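PDB 6NL1: mitochondrial edited mRNA stability factor 1 from Trypanosoma brucei, which processes the 5' ends of mitochondrial mRNAs as a Nudix-type enzyme and probably contributes to the stability of edited mRNAs. Local coordinates for residues A108-A111 / R112-S115; L246-Y250 / K251-I255; P282-Y285 / W286-P289; Q307-P310 / L311-M314; W317-R320 / L321-S325. All blocks are in the same frame, centred on the assembly; numbering follows the deposited sequence.

Contact 1. Residues A108-A111 / R112-S115; sequences AALA and RKVS
The carbonyl oxygen of A111 takes two bonds, from V114 N at 3.1 Å and from S115 OG at 2.8 Å, and the two donors arrive from opposite faces of its carbonyl plane. The hydroxyl can turn back to it because OG of S115 stands between its own backbone N and carbonyl carbon (chi1 49°). One turn earlier, R112 N bonds to A108 O at 3.0 Å, whereas K113 N and V114 N each reach back three residues, K113 N to L110 O. R112 folds over that first turn: a bend at chi3 (57°) brings its guanidinium above the A108 carbonyl, and A108 O lies 3.4 Å from the guanidinium plane, over the centre of the group. NH1 then rests 3.7 Å from A109 CA, while its charge is met by a salt bridge to D168. K113, extended beyond CG, runs alongside the backbone with CE 3.6 Å from A109 O, and its amino group bonds to I194 O. The short helix directly follows strand 100-107; A111 packs its methyl on strands 100-107, 171-178 and 132-137 of the antiparallel sheet, and S115 bonds by its backbone to the start of helix 120-129.

Contact 2. Residues L246-Y250 / K251-I255; sequences LYERY and KEAAI
E248 and E252 lie across one another at the start of helix 250-262, their carboxylate planes turned 76° apart. Both chains are extended beyond CG and both have CG anti to the backbone N (chi1 -166° in E248, -178° in E252), which brings them together on one side of the first turn, E248 CG lying 3.7 Å from E252 CD. The E248 carboxylate goes on past its neighbour to the small side chain of A253, where OE1 comes within 3.2 Å of A253 CB. E252 instead turns its OE1 back toward the chain ahead of the helix and takes a weak bond from R249 N at 3.4 Å. R249 is the N-cap residue, so this is a side chain of the first turn receiving the N-H of the N-cap, while R249 O accepts from A253 N at 3.0 Å to begin the helical ladder. Y250 O continues it with A254 N. The ring of Y250 leaves on another side, packing on strand 290-296 with its hydroxyl bonded to D197 O. The OE2 atoms of the two glutamates are 4.4 Å apart, and one water donates to both, at 2.8 Å to E248 OE2 and 2.6 Å to E252 OE2. E248 also forms a salt bridge with R256 and accepts from L245 N through OE1. This E248-R256 pair, with seven residues between, and the loop running into helix 250-262 are consistent with the loop-helix-loop of a Nudix box. R256 and the bridging water probably ease the like-charge approach of E248 and E252.

Contact 3. Residues P282-Y285 / W286-P289; sequences PQYY and WRVP
An aromatic cluster of Y284, Y285 and W286 is built on a type I beta turn, Y284 to R287, in the loop that leads through V288, a residue of the GDP site, into strand 290-296. R287 N closes the turn on Y284 O at 3.2 Å. The indole of W286 folds back over the turn with CG between its own backbone N and carbonyl carbon (chi1 52°), and it meets both tyrosines differently. Toward Y285 the pair is edge-to-face: the indole edge points at the tyrosine face, planes 75° apart, with W286 CE3 3.7 Å from Y285 CZ. The face of the six-membered ring lies on Y284 CA, a CH-pi contact at 3.7 Å from the ring centroid. Y284's ring is set obliquely, its CD1 3.5 Å from W286 CZ2. R287 lays its aliphatic part along Y284, CD being 3.7 Å from Y284 CB. D231 receives the indole NE1 on one carboxylate oxygen and a salt bridge from R287 NE on the other, and R287 NH1 bonds to Q279 O. One carboxylate thereby fixes the rotation of the indole and the end of the arginine together, and the adjacent charge of R287 would be expected to favour the ionised form of D231.

Contact 4. Residues Q307-P310 / L311-M314; sequences QVVP and LQYM
A short 3-10 turn beginning at P310 interrupts the loop between strand 290-296 and helix 319-322, within the Nudix domain. Its defining bond runs from Q312 N back three residues to V309 O, at 3.0 Å; Y313 N repeats the pattern weakly on P310 O at 3.3 Å. V309 enters the turn with positive backbone angles (phi 41°, psi 54°), which swing its isopropyl group toward the residues that follow. There the side chain of Q312, extended beyond CG, crosses it obliquely, and the amide rests against the valine: NE2 approaches V309 CB to 3.7 Å and CD approaches CG2 to 3.8 Å. Y313 turns its ring edge to the carbonyls of the turn. With CG beside its backbone N (chi1 -60°), the ring meets three backbone oxygens in this way, the closest being V309 O at 3.4 Å from Y313 CD1, while V308 O is 3.9 Å from Y313 CE1. V309 CG2 adds a looser apolar contact, 4.2 Å from Y313 CE1. The ring is buried against L220 and R222 of strand 216-223, and its hydroxyl bonds to E261 of helix 250-262. Carbonyl oxygens along the rim probably suit the slightly positive C-H edge of an aromatic ring, which is consistent with a tyrosine that has polar backbone beside it and still packs in the interior, its one strongly polar atom being satisfied by the glutamate.

Contact 5. Residues W317-R320 / L321-S325; sequences WDAR and LLRQS
L322 N donates to D318 O at 2.8 Å in a nearly straight bond (169°), and R323 N follows onto A319 O at 3.0 Å, so that 319-322 makes a single helical turn, which a type I beta turn from L322 to S325 then ends. D318 is its N-cap. With CG anti to the backbone N (chi1 -176°), the carboxylate leans over the first turn and OD1 accepts from L321 N, a weak capping bond of 3.3 Å. The same OD1 takes R320 NE on its syn side in a salt bridge, although the arginine is poorly ordered. L321 crosses the aspartate at about a right angle, its CB against D318 CG. R323 folds back along the helix instead: CG sits between the backbone N and carbonyl carbon, the chain runs extended to NE, and one face of the guanidinium settles over R320 CA, 3.5 Å from CZ. On another side of the turn W317 and L322 join the helix to 328-336, where L322 packs on W333 and A334 and the two tryptophan rings meet. This corner of the Nudix domain lies away from the modelled residues of the GDP site. Between W317 and L322 the contact is a CH-pi one: the CD2 methyl of L322 stands over the face of the indole, 3.9 Å from the centroid of its five-membered ring and 20° off the normal.

In the fold
Contacts 1 and 3 adjoin, their centres 9 Å apart: R112 NH2 probably hydrogen-bonds to Y285 O at 3.1 Å, and R112 CD packs on V288 CG1 at 3.9 Å. R112, just after residues 108-111, thus leans on the loop carrying V288, which binds GDP in another structure of this protein; no nucleotide is bound here. Contact 2 approaches the same site from another helix, with A254 about 7 Å from R202 between side chains, and Y313 of contact 4 is about 9 Å from R202, again between side chains. Contacts 4 and 5 touch loosely through M314 and L322, while contacts 1 and 5 are 41 Å apart between centres, on opposite sides of the chain's centre.

Contact 1. Residues A108-A111 / R112-S115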
loop_
_atom_site.group_PDB
_atom_site.type_symbol
_atom_site.label_atom_id
_atom_site.label_comp_id
_atom_site.label_asym_id
_atom_site.label_seq_id
_atom_site.Cartn_x
_atom_site.Cartn_y
_atom_site.Cartn_z
ATOM N N ALA A 108 4.670 5.506 15.846
ATOM C CA ALA A 108 4.396 5.041 14.490
ATOM C C ALA A 108 3.102 4.227 14.414
ATOM O O ALA A 108 2.436 4.195 13.378
ATOM C CB ALA A 108 5.576 4.248 13.943
ATOM N N ALA A 109 2.747 3.576 15.514
ATOM C CA ALA A 109 1.518 2.792 15.562
ATOM C C ALA A 109 0.322 3.655 15.153
ATOM O O ALA A 109 -0.580 3.186 14.470
ATOM C CB ALA A 109 1.312 2.209 16.958
ATOM N N LEU A 110 0.332 4.923 15.553
ATOM C CA LEU A 110 -0.750 5.839 15.197
ATOM C C LEU A 110 -0.424 6.674 13.954
ATOM O O LEU A 110 -1.268 6.857 13.083
ATOM C CB LEU A 110 -1.095 6.746 16.391
ATOM C CG LEU A 110 -1.501 5.993 17.672
ATOM C CD1 LEU A 110 -1.921 6.941 18.783
ATOM C CD2 LEU A 110 -2.618 4.993 17.381
ATOM N N ALA A 111 0.808 7.163 13.866
ATOM C CA ALA A 111 1.190 8.062 12.778
ATOM C C ALA A 111 1.013 7.414 11.410
ATOM O O ALA A 111 0.646 8.083 10.443
ATOM C CB ALA A 111 2.622 8.551 12.950
ATOM N N ARG A 112 1.255 6.109 11.321
ATOM C CA ARG A 112 1.115 5.452 10.032
ATOM C C ARG A 112 -0.330 5.500 9.525
ATOM O O ARG A 112 -0.572 5.340 8.334
ATOM C CB ARG A 112 1.615 4.017 10.090
ATOM C CG ARG A 112 0.652 3.061 10.759
ATOM C CD ARG A 112 1.154 1.646 10.587
ATOM N NE ARG A 112 2.494 1.526 11.132
ATOM C CZ ARG A 112 2.782 0.876 12.253
ATOM N NH1 ARG A 112 1.813 0.262 12.925
ATOM N NH2 ARG A 112 4.039 0.832 12.687
ATOM N N LYS A 113 -1.282 5.738 10.423
ATOM C CA LYS A 113 -2.701 5.751 10.051
ATOM C C LYS A 113 -3.136 7.037 9.364
ATOM O O LYS A 113 -4.204 7.090 8.759
ATOM C CB LYS A 113 -3.579 5.482 11.277
ATOM C CG LYS A 113 -3.330 4.086 11.890
ATOM C CD LYS A 113 -4.211 3.847 13.114
ATOM C CE LYS A 113 -4.052 2.429 13.654
ATOM N NZ LYS A 113 -4.953 2.227 14.828
ATOM N N VAL A 114 -2.311 8.074 9.470
ATOM C CA VAL A 114 -2.632 9.358 8.871
ATOM C C VAL A 114 -1.659 9.667 7.747
ATOM O O VAL A 114 -1.677 10.755 7.177
ATOM C CB VAL A 114 -2.576 10.507 9.900
ATOM C CG1 VAL A 114 -3.551 10.241 11.034
ATOM C CG2 VAL A 114 -1.160 10.688 10.429
ATOM N N SER A 115 -0.804 8.710 7.415
ATOM C CA SER A 115 0.229 8.982 6.425
ATOM C C SER A 115 0.212 7.951 5.316
ATOM O O SER A 115 -0.340 8.202 4.247
ATOM C CB SER A 115 1.603 9.036 7.094
ATOM O OG SER A 115 1.789 7.905 7.930
#

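Contact 2. Residues L246-Y250 / K251-I255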
loop_
_atom_site.group_PDB
_atom_site.type_symbol
_atom_site.label_atom_id
_atom_site.label_comp_id
_atom_site.label_asym_id
_atom_site.label_seq_id
_atom_site.Cartn_x
_atom_site.Cartn_y
_atom_site.Cartn_z
ATOM N N LEU A 246 -10.383 6.557 3.879
ATOM C CA LEU A 246 -10.964 6.882 5.177
ATOM C C LEU A 246 -12.457 6.539 5.151
ATOM O O LEU A 246 -13.142 6.818 4.165
ATOM C CB LEU A 246 -10.755 8.366 5.506
ATOM C CG LEU A 246 -9.304 8.825 5.701
ATOM C CD1 LEU A 246 -9.221 10.326 5.902
ATOM C CD2 LEU A 246 -8.665 8.094 6.874
ATOM N N TYR A 247 -12.936 5.907 6.222
ATOM C CA TYR A 247 -14.349 5.544 6.381
ATOM C C TYR A 247 -14.783 4.340 5.542
ATOM O O TYR A 247 -15.925 3.894 5.638
ATOM C CB TYR A 247 -15.272 6.741 6.099
ATOM C CG TYR A 247 -15.081 7.884 7.067
ATOM C CD1 TYR A 247 -15.596 7.823 8.357
ATOM C CD2 TYR A 247 -14.384 9.024 6.692
ATOM C CE1 TYR A 247 -15.415 8.867 9.252
ATOM C CE2 TYR A 247 -14.200 10.075 7.576
ATOM C CZ TYR A 247 -14.716 9.990 8.855
ATOM O OH TYR A 247 -14.540 11.029 9.742
ATOM N N GLU A 248 -13.877 3.813 4.726
ATOM C CA GLU A 248 -14.208 2.685 3.866
ATOM C C GLU A 248 -13.988 1.347 4.585
ATOM O O GLU A 248 -12.989 1.155 5.276
ATOM C CB GLU A 248 -13.386 2.752 2.581
ATOM C CG GLU A 248 -13.870 1.844 1.473
ATOM C CD GLU A 248 -13.032 1.965 0.215
ATOM O OE1 GLU A 248 -11.805 2.219 0.315
ATOM O OE2 GLU A 248 -13.604 1.815 -0.881
ATOM N N ARG A 249 -14.940 0.434 4.440
ATOM C CA ARG A 249 -14.798 -0.915 4.990
ATOM C C ARG A 249 -13.817 -1.738 4.147
ATOM O O ARG A 249 -13.615 -1.454 2.968
ATOM C CB ARG A 249 -16.161 -1.609 5.055
ATOM C CG ARG A 249 -17.104 -1.040 6.111
ATOM C CD ARG A 249 -18.470 -1.736 6.115
ATOM N NE ARG A 249 -18.347 -3.191 6.134
ATOM C CZ ARG A 249 -18.083 -3.915 7.219
ATOM N NH1 ARG A 249 -17.906 -3.320 8.394
ATOM N NH2 ARG A 249 -17.989 -5.237 7.129
ATOM N N TYR A 250 -13.217 -2.756 4.759
ATOM C CA TYR A 250 -12.180 -3.578 4.119
ATOM C C TYR A 250 -12.610 -4.235 2.810
ATOM O O TYR A 250 -11.947 -4.089 1.777
ATOM C CB TYR A 250 -11.690 -4.661 5.081
ATOM C CG TYR A 250 -11.013 -4.113 6.306
ATOM C CD1 TYR A 250 -11.089 -4.772 7.525
ATOM C CD2 TYR A 250 -10.295 -2.932 6.244
ATOM C CE1 TYR A 250 -10.460 -4.261 8.649
ATOM C CE2 TYR A 250 -9.672 -2.420 7.352
ATOM C CZ TYR A 250 -9.749 -3.080 8.548
ATOM O OH TYR A 250 -9.115 -2.546 9.637
ATOM N N LYS A 251 -13.715 -4.966 2.854
ATOM C CA LYS A 251 -14.173 -5.683 1.668
ATOM C C LYS A 251 -14.566 -4.711 0.556
ATOM O O LYS A 251 -14.234 -4.910 -0.613
ATOM C CB LYS A 251 -15.337 -6.612 2.012
ATOM C CG LYS A 251 -15.703 -7.550 0.870
ATOM C CD LYS A 251 -16.989 -8.307 1.160
ATOM C CE LYS A 251 -16.740 -9.508 2.049
ATOM N NZ LYS A 251 -17.956 -10.378 2.080
ATOM N N GLU A 252 -15.270 -3.652 0.938
ATOM C CA GLU A 252 -15.649 -2.591 0.012
ATOM C C GLU A 252 -14.404 -2.069 -0.718
ATOM O O GLU A 252 -14.417 -1.874 -1.932
ATOM C CB GLU A 252 -16.328 -1.466 0.803
ATOM C CG GLU A 252 -16.833 -0.291 0.001
ATOM C CD GLU A 252 -17.413 0.816 0.891
ATOM O OE1 GLU A 252 -17.409 0.670 2.145
ATOM O OE2 GLU A 252 -17.870 1.839 0.329
ATOM N N ALA A 253 -13.326 -1.847 0.027
ATOM C CA ALA A 253 -12.081 -1.360 -0.564
ATOM C C ALA A 253 -11.457 -2.416 -1.485
ATOM O O ALA A 253 -10.969 -2.092 -2.571
ATOM C CB ALA A 253 -11.097 -0.941 0.527
ATOM N N ALA A 254 -11.477 -3.680 -1.057
ATOM C CA ALA A 254 -10.945 -4.758 -1.895
ATOM C C ALA A 254 -11.693 -4.818 -3.226
ATOM O O ALA A 254 -11.091 -4.933 -4.287
ATOM C CB ALA A 254 -11.030 -6.105 -1.177
ATOM N N ILE A 255 -13.016 -4.743 -3.155
ATOM C CA ILE A 255 -13.840 -4.850 -4.352
ATOM C C ILE A 255 -13.641 -3.653 -5.282
ATOM O O ILE A 255 -13.503 -3.819 -6.493
ATOM C CB ILE A 255 -15.331 -5.033 -3.989
ATOM C CG1 ILE A 255 -15.539 -6.388 -3.292
ATOM C CG2 ILE A 255 -16.212 -4.922 -5.232
ATOM C CD1 ILE A 255 -16.935 -6.583 -2.716
HETATM O O HOH W 1 -16.163 2.647 -1.454
HETATM O O HOH W 2 -17.983 -4.015 2.858
#

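Contact 3. Residues P282-Y285 / W286-P289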
loop_
_atom_site.group_PDB
_atom_site.type_symbol
_atom_site.label_atom_id
_atom_site.label_comp_id
_atom_site.label_asym_id
_atom_site.label_seq_id
_atom_site.Cartn_x
_atom_site.Cartn_y
_atom_site.Cartn_z
ATOM N N PRO A 282 11.652 -1.951 12.963
ATOM C CA PRO A 282 11.548 -0.552 13.391
ATOM C C PRO A 282 11.972 0.445 12.316
ATOM O O PRO A 282 11.385 1.526 12.228
ATOM C CB PRO A 282 12.497 -0.487 14.597
ATOM C CG PRO A 282 12.480 -1.887 15.149
ATOM C CD PRO A 282 12.392 -2.779 13.940
ATOM N N GLN A 283 12.973 0.093 11.512
ATOM C CA GLN A 283 13.447 0.991 10.462
ATOM C C GLN A 283 12.405 1.251 9.375
ATOM O O GLN A 283 12.500 2.233 8.649
ATOM C CB GLN A 283 14.728 0.456 9.811
ATOM C CG GLN A 283 15.941 0.469 10.727
ATOM C CD GLN A 283 15.843 -0.591 11.801
ATOM O OE1 GLN A 283 15.090 -1.554 11.573
ATOM N NE2 GLN A 283 16.481 -0.452 12.868
ATOM N N TYR A 284 11.437 0.350 9.230
ATOM C CA TYR A 284 10.394 0.516 8.221
ATOM C C TYR A 284 9.066 0.760 8.917
ATOM O O TYR A 284 8.098 0.032 8.685
ATOM C CB TYR A 284 10.275 -0.741 7.371
ATOM C CG TYR A 284 11.504 -1.130 6.575
ATOM C CD1 TYR A 284 12.479 -0.196 6.232
ATOM C CD2 TYR A 284 11.669 -2.446 6.140
ATOM C CE1 TYR A 284 13.594 -0.573 5.477
ATOM C CE2 TYR A 284 12.761 -2.825 5.392
ATOM C CZ TYR A 284 13.721 -1.893 5.058
ATOM O OH TYR A 284 14.814 -2.307 4.313
ATOM N N TYR A 285 9.039 1.788 9.762
ATOM C CA TYR A 285 7.939 2.045 10.692
ATOM C C TYR A 285 6.663 2.492 9.989
ATOM O O TYR A 285 5.602 2.552 10.616
ATOM C CB TYR A 285 8.353 3.120 11.706
ATOM C CG TYR A 285 8.866 4.363 11.012
ATOM C CD1 TYR A 285 7.989 5.312 10.496
ATOM C CD2 TYR A 285 10.228 4.563 10.831
ATOM C CE1 TYR A 285 8.467 6.449 9.825
ATOM C CE2 TYR A 285 10.707 5.680 10.181
ATOM C CZ TYR A 285 9.830 6.619 9.673
ATOM O OH TYR A 285 10.343 7.725 9.015
ATOM N N TRP A 286 6.769 2.820 8.701
ATOM C CA TRP A 286 5.607 3.220 7.895
ATOM C C TRP A 286 4.757 2.034 7.409
ATOM O O TRP A 286 3.623 2.220 6.967
ATOM C CB TRP A 286 6.074 4.015 6.664
ATOM C CG TRP A 286 7.132 3.305 5.895
ATOM C CD1 TRP A 286 6.949 2.353 4.924
ATOM C CD2 TRP A 286 8.550 3.472 6.032
ATOM N NE1 TRP A 286 8.167 1.919 4.452
ATOM C CE2 TRP A 286 9.164 2.591 5.116
ATOM C CE3 TRP A 286 9.356 4.288 6.838
ATOM C CZ2 TRP A 286 10.550 2.501 4.990
ATOM C CZ3 TRP A 286 10.725 4.199 6.710
ATOM C CH2 TRP A 286 11.312 3.310 5.797
ATOM N N ARG A 287 5.310 0.824 7.450
ATOM C CA ARG A 287 4.644 -0.328 6.834
ATOM C C ARG A 287 3.313 -0.591 7.487
ATOM O O ARG A 287 3.180 -0.451 8.699
ATOM C CB ARG A 287 5.495 -1.581 6.962
ATOM C CG ARG A 287 6.781 -1.535 6.174
ATOM C CD ARG A 287 7.473 -2.919 6.235
ATOM N NE ARG A 287 7.733 -3.280 4.864
ATOM C CZ ARG A 287 7.385 -4.413 4.287
ATOM N NH1 ARG A 287 6.797 -5.385 4.975
ATOM N NH2 ARG A 287 7.668 -4.564 3.006
ATOM N N VAL A 288 2.327 -0.990 6.692
ATOM C CA VAL A 288 0.997 -1.226 7.246
ATOM C C VAL A 288 0.577 -2.678 7.051
ATOM O O VAL A 288 1.126 -3.385 6.202
ATOM C CB VAL A 288 -0.060 -0.314 6.586
ATOM C CG1 VAL A 288 0.250 1.152 6.871
ATOM C CG2 VAL A 288 -0.127 -0.583 5.080
ATOM N N PRO A 289 -0.405 -3.125 7.839
ATOM C CA PRO A 289 -0.981 -4.449 7.603
ATOM C C PRO A 289 -1.616 -4.550 6.212
ATOM O O PRO A 289 -2.117 -3.576 5.645
ATOM C CB PRO A 289 -2.063 -4.564 8.687
ATOM C CG PRO A 289 -1.610 -3.606 9.788
ATOM C CD PRO A 289 -0.998 -2.456 9.014
HETATM O O HOH W 3 5.265 -0.828 10.620
#

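Contact 4. Residues Q307-P310 / L311-M314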
loop_
_atom_site.group_PDB
_atom_site.type_symbol
_atom_site.label_atom_id
_atom_site.label_comp_id
_atom_site.label_asym_id
_atom_site.label_seq_id
_atom_site.Cartn_x
_atom_site.Cartn_y
_atom_site.Cartn_z
ATOM N N GLN A 307 -8.010 0.477 -14.831
ATOM C CA GLN A 307 -8.971 1.475 -15.256
ATOM C C GLN A 307 -8.533 2.824 -14.717
ATOM O O GLN A 307 -8.962 3.867 -15.192
ATOM C CB GLN A 307 -10.352 1.124 -14.703
ATOM C CG GLN A 307 -10.805 -0.264 -15.101
ATOM C CD GLN A 307 -10.961 -0.378 -16.598
ATOM O OE1 GLN A 307 -11.747 0.349 -17.193
ATOM N NE2 GLN A 307 -10.193 -1.265 -17.221
ATOM N N VAL A 308 -7.672 2.783 -13.713
ATOM C CA VAL A 308 -7.193 3.977 -13.040
ATOM C C VAL A 308 -5.668 3.967 -13.080
ATOM O O VAL A 308 -5.050 2.949 -12.784
ATOM C CB VAL A 308 -7.680 3.993 -11.585
ATOM C CG1 VAL A 308 -7.077 5.163 -10.810
ATOM C CG2 VAL A 308 -9.207 4.039 -11.554
ATOM N N VAL A 309 -5.077 5.096 -13.475
ATOM C CA VAL A 309 -3.629 5.234 -13.688
ATOM C C VAL A 309 -2.962 4.029 -14.384
ATOM O O VAL A 309 -1.971 3.481 -13.907
ATOM C CB VAL A 309 -2.874 5.632 -12.388
ATOM C CG1 VAL A 309 -3.364 6.994 -11.885
ATOM C CG2 VAL A 309 -3.022 4.573 -11.312
ATOM N N PRO A 310 -3.493 3.646 -15.548
ATOM C CA PRO A 310 -2.993 2.486 -16.291
ATOM C C PRO A 310 -1.497 2.550 -16.622
ATOM O O PRO A 310 -0.886 1.499 -16.810
ATOM C CB PRO A 310 -3.848 2.484 -17.568
ATOM C CG PRO A 310 -4.385 3.894 -17.681
ATOM C CD PRO A 310 -4.564 4.362 -16.272
ATOM N N LEU A 311 -0.910 3.742 -16.677
ATOM C CA LEU A 311 0.504 3.879 -17.061
ATOM C C LEU A 311 1.453 3.571 -15.907
ATOM O O LEU A 311 2.664 3.476 -16.092
ATOM C CB LEU A 311 0.799 5.276 -17.624
ATOM C CG LEU A 311 0.192 5.588 -18.997
ATOM C CD1 LEU A 311 0.345 7.067 -19.340
ATOM C CD2 LEU A 311 0.785 4.692 -20.093
ATOM N N GLN A 312 0.893 3.420 -14.713
ATOM C CA GLN A 312 1.679 2.972 -13.575
ATOM C C GLN A 312 1.852 1.451 -13.528
ATOM O O GLN A 312 2.370 0.927 -12.552
ATOM C CB GLN A 312 1.047 3.471 -12.275
ATOM C CG GLN A 312 1.205 4.984 -12.083
ATOM C CD GLN A 312 0.628 5.478 -10.767
ATOM O OE1 GLN A 312 0.539 4.729 -9.785
ATOM N NE2 GLN A 312 0.220 6.745 -10.745
ATOM N N TYR A 313 1.423 0.746 -14.575
ATOM C CA TYR A 313 1.531 -0.715 -14.596
ATOM C C TYR A 313 2.270 -1.160 -15.847
ATOM O O TYR A 313 2.169 -0.508 -16.874
ATOM C CB TYR A 313 0.139 -1.363 -14.546
ATOM C CG TYR A 313 -0.624 -1.003 -13.305
ATOM C CD1 TYR A 313 -1.376 0.162 -13.255
ATOM C CD2 TYR A 313 -0.578 -1.811 -12.169
ATOM C CE1 TYR A 313 -2.070 0.518 -12.119
ATOM C CE2 TYR A 313 -1.275 -1.457 -11.013
ATOM C CZ TYR A 313 -2.015 -0.282 -11.001
ATOM O OH TYR A 313 -2.718 0.095 -9.884
ATOM N N MET A 314 3.005 -2.268 -15.773
ATOM C CA MET A 314 3.649 -2.790 -16.978
ATOM C C MET A 314 2.591 -3.173 -17.986
ATOM O O MET A 314 1.666 -3.929 -17.674
ATOM C CB MET A 314 4.517 -4.010 -16.687
ATOM C CG MET A 314 5.794 -3.724 -15.962
ATOM S SD MET A 314 6.827 -5.216 -15.854
ATOM C CE MET A 314 7.375 -5.377 -17.564
#

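Contact 5. Residues W317-R320 / L321-S325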
loop_
_atom_site.group_PDB
_atom_site.type_symbol
_atom_site.label_atom_id
_atom_site.label_comp_id
_atom_site.label_asym_id
_atom_site.label_seq_id
_atom_site.Cartn_x
_atom_site.Cartn_y
_atom_site.Cartn_z
ATOM N N TRP A 317 4.810 -4.280 -23.288
ATOM C CA TRP A 317 6.250 -4.524 -23.364
ATOM C C TRP A 317 6.556 -5.269 -24.666
ATOM O O TRP A 317 5.637 -5.701 -25.366
ATOM C CB TRP A 317 6.695 -5.379 -22.170
ATOM C CG TRP A 317 5.855 -6.623 -22.031
ATOM C CD1 TRP A 317 6.026 -7.804 -22.687
ATOM C CD2 TRP A 317 4.690 -6.786 -21.208
ATOM N NE1 TRP A 317 5.046 -8.705 -22.314
ATOM C CE2 TRP A 317 4.214 -8.104 -21.410
ATOM C CE3 TRP A 317 3.999 -5.946 -20.327
ATOM C CZ2 TRP A 317 3.079 -8.600 -20.761
ATOM C CZ3 TRP A 317 2.869 -6.445 -19.676
ATOM C CH2 TRP A 317 2.424 -7.758 -19.900
ATOM N N ASP A 318 7.838 -5.433 -24.987
ATOM C CA ASP A 318 8.248 -6.262 -26.130
ATOM C C ASP A 318 8.495 -7.694 -25.653
ATOM O O ASP A 318 9.514 -7.976 -25.026
ATOM C CB ASP A 318 9.521 -5.681 -26.758
ATOM C CG ASP A 318 9.961 -6.422 -28.010
ATOM O OD1 ASP A 318 9.616 -7.614 -28.182
ATOM O OD2 ASP A 318 10.670 -5.800 -28.829
ATOM N N ALA A 319 7.563 -8.594 -25.944
ATOM C CA ALA A 319 7.634 -9.959 -25.428
ATOM C C ALA A 319 8.923 -10.670 -25.837
ATOM O O ALA A 319 9.548 -11.350 -25.023
ATOM C CB ALA A 319 6.413 -10.763 -25.863
ATOM N N ARG A 320 9.309 -10.510 -27.100
ATOM C CA ARG A 320 10.545 -11.085 -27.624
ATOM C C ARG A 320 11.733 -10.657 -26.759
ATOM O O ARG A 320 12.518 -11.488 -26.287
ATOM C CB ARG A 320 10.770 -10.629 -29.075
ATOM C CG ARG A 320 9.545 -10.745 -29.992
ATOM C CD ARG A 320 9.761 -10.015 -31.330
ATOM N NE ARG A 320 9.574 -8.565 -31.229
ATOM C CZ ARG A 320 9.782 -7.704 -32.226
ATOM N NH1 ARG A 320 10.199 -8.138 -33.408
ATOM N NH2 ARG A 320 9.581 -6.404 -32.040
ATOM N N LEU A 321 11.849 -9.351 -26.557
ATOM C CA LEU A 321 12.926 -8.777 -25.765
ATOM C C LEU A 321 12.859 -9.231 -24.300
ATOM O O LEU A 321 13.845 -9.702 -23.739
ATOM C CB LEU A 321 12.846 -7.251 -25.843
ATOM C CG LEU A 321 14.079 -6.400 -25.520
ATOM C CD1 LEU A 321 14.260 -6.233 -24.022
ATOM C CD2 LEU A 321 15.326 -6.998 -26.163
ATOM N N LEU A 322 11.686 -9.096 -23.688
ATOM C CA LEU A 322 11.534 -9.357 -22.261
ATOM C C LEU A 322 11.851 -10.814 -21.907
ATOM O O LEU A 322 12.313 -11.097 -20.806
ATOM C CB LEU A 322 10.119 -8.984 -21.792
ATOM C CG LEU A 322 9.830 -9.013 -20.286
ATOM C CD1 LEU A 322 10.702 -7.995 -19.585
ATOM C CD2 LEU A 322 8.353 -8.729 -20.000
ATOM N N ARG A 323 11.621 -11.743 -22.833
ATOM C CA ARG A 323 11.927 -13.137 -22.524
ATOM C C ARG A 323 13.429 -13.436 -22.542
ATOM O O ARG A 323 13.851 -14.537 -22.206
ATOM C CB ARG A 323 11.112 -14.131 -23.365
ATOM C CG ARG A 323 11.248 -14.015 -24.862
ATOM C CD ARG A 323 10.425 -15.115 -25.534
ATOM N NE ARG A 323 10.471 -15.045 -26.992
ATOM C CZ ARG A 323 9.538 -14.469 -27.745
ATOM N NH1 ARG A 323 8.478 -13.909 -27.177
ATOM N NH2 ARG A 323 9.663 -14.455 -29.066
ATOM N N GLN A 324 14.224 -12.431 -22.890
ATOM C CA GLN A 324 15.677 -12.530 -22.831
ATOM C C GLN A 324 16.235 -11.898 -21.555
ATOM O O GLN A 324 17.447 -11.877 -21.347
ATOM C CB GLN A 324 16.307 -11.861 -24.060
ATOM C CG GLN A 324 15.861 -12.460 -25.400
ATOM C CD GLN A 324 16.128 -13.955 -25.496
ATOM O OE1 GLN A 324 17.251 -14.413 -25.280
ATOM N NE2 GLN A 324 15.091 -14.724 -25.816
ATOM N N SER A 325 15.359 -11.378 -20.699
ATOM C CA SER A 325 15.799 -10.823 -19.421
ATOM C C SER A 325 16.509 -11.870 -18.554
ATOM O O SER A 325 16.137 -13.042 -18.561
ATOM C CB SER A 325 14.597 -10.264 -18.657
ATOM O OG SER A 325 14.970 -9.871 -17.341
#